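Side-chain contact in putative acetyl xylan esterase (Cellvibrio japonicus, PDB 2W9X), which removes acetyl groups from plant cell wall polysaccharides, deacetylating glucomannan in strong preference to xylan: residues R78-V81 with A85-V88. Sequence-based numbering, arbitrary orientation.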
loop_
_atom_site.group_PDB
_atom_site.type_symbol
_atom_site.label_atom_id
_atom_site.label_comp_id
_atom_site.label_asym_id
_atom_site.label_seq_id
_atom_site.Cartn_x
_atom_site.Cartn_y
_atom_site.Cartn_z
ATOM N N ARG B 78 20.308 -11.485 -25.814
ATOM C CA ARG B 78 21.678 -11.317 -25.368
ATOM C C ARG B 78 22.173 -12.542 -24.592
ATOM O O ARG B 78 21.390 -13.249 -23.928
ATOM C CB ARG B 78 21.896 -9.988 -24.622
ATOM C CG ARG B 78 21.259 -9.897 -23.261
ATOM C CD ARG B 78 21.286 -8.472 -22.716
ATOM N NE ARG B 78 20.814 -8.485 -21.329
ATOM C CZ ARG B 78 20.709 -7.424 -20.542
ATOM N NH1 ARG B 78 20.284 -7.586 -19.298
ATOM N NH2 ARG B 78 21.022 -6.213 -20.989
ATOM N N LEU B 79 23.471 -12.801 -24.727
ATOM C CA LEU B 79 24.125 -13.919 -24.064
ATOM C C LEU B 79 25.135 -13.399 -23.054
ATOM O O LEU B 79 26.021 -12.624 -23.395
ATOM C CB LEU B 79 24.801 -14.828 -25.098
ATOM C CG LEU B 79 25.565 -16.079 -24.647
ATOM C CD1 LEU B 79 24.617 -17.087 -24.037
ATOM C CD2 LEU B 79 26.277 -16.700 -25.840
ATOM N N ILE B 80 24.993 -13.835 -21.806
ATOM C CA ILE B 80 25.861 -13.371 -20.735
ATOM C C ILE B 80 26.709 -14.525 -20.195
ATOM O O ILE B 80 26.195 -15.425 -19.520
ATOM C CB ILE B 80 25.048 -12.687 -19.608
ATOM C CG1 ILE B 80 24.147 -11.586 -20.192
ATOM C CG2 ILE B 80 25.974 -12.143 -18.525
ATOM C CD1 ILE B 80 23.073 -11.054 -19.233
ATOM N N VAL B 81 28.005 -14.485 -20.514
ATOM C CA VAL B 81 28.968 -15.487 -20.071
ATOM C C VAL B 81 29.773 -14.918 -18.900
ATOM O O VAL B 81 30.491 -13.930 -19.062
ATOM C CB VAL B 81 29.907 -15.920 -21.233
ATOM C CG1 VAL B 81 30.954 -16.931 -20.755
ATOM C CG2 VAL B 81 29.106 -16.511 -22.378
ATOM N N ALA B 85 30.662 -8.711 -20.696
ATOM C CA ALA B 85 29.587 -7.907 -21.273
ATOM C C ALA B 85 28.660 -8.795 -22.112
ATOM O O ALA B 85 29.103 -9.823 -22.632
ATOM C CB ALA B 85 30.168 -6.763 -22.116
ATOM N N PRO B 86 27.365 -8.422 -22.225
ATOM C CA PRO B 86 26.444 -9.241 -23.016
ATOM C C PRO B 86 26.763 -9.192 -24.511
ATOM O O PRO B 86 27.132 -8.139 -25.037
ATOM C CB PRO B 86 25.073 -8.592 -22.752
ATOM C CG PRO B 86 25.262 -7.741 -21.548
ATOM C CD PRO B 86 26.673 -7.263 -21.635
ATOM N N VAL B 87 26.620 -10.324 -25.187
ATOM C CA VAL B 87 26.799 -10.368 -26.634
ATOM C C VAL B 87 25.431 -10.544 -27.314
ATOM O O VAL B 87 24.625 -11.402 -26.918
ATOM C CB VAL B 87 27.914 -11.406 -27.065
ATOM C CG1 VAL B 87 27.664 -12.776 -26.477
ATOM C CG2 VAL B 87 28.087 -11.479 -28.580
ATOM N N VAL B 88 25.164 -9.694 -28.306
ATOM C CA VAL B 88 23.884 -9.687 -29.030
ATOM C C VAL B 88 23.767 -10.861 -30.020
ATOM O O VAL B 88 24.666 -11.094 -30.838
ATOM C CB VAL B 88 23.662 -8.339 -29.780
ATOM C CG1 VAL B 88 22.398 -8.374 -30.628
ATOM C CG2 VAL B 88 23.576 -7.194 -28.793
#
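The flat group of R78, its guanidinium, is set obliquely to P86 and stands just beyond it; the touching is done by the arginine's aliphatic stem, CB, CG and CD, against CB of P86. CD of R78 lies 3.8 Å from CB of P86, and the two side chains travel in the same direction. A chi1 of 70° turns CG of R78 in over the main chain, flanked by N and C; from there to NE the chain is extended, carrying the charged end past the proline. I80 lies alongside the same ring, its CG1 4.0 Å from CB of P86, so the proline's CB is bordered by both R78 and I80.

On the face of the sheet opposite R78, L79 packs on V87, CB of the leucine 3.8 Å from CG1 of the valine. These two form an antiparallel hydrogen-bonded pair: L79 N gives to V87 O at 2.8 Å, and V87 N returns the bond to L79 O at 3.0 Å, nearly straight at 168°. Each carbonyl also takes a CA-H...O contact, V87 O from R78 and L79 O from P86.

This is the turn end of the beta hairpin formed by strands 76-81 and 87-93, at the surface of the N-terminal CE2 region. Strand 108-113 pairs with 76-81 as well; from it E112 makes a salt bridge to NE of R78, while V109 packs against L79.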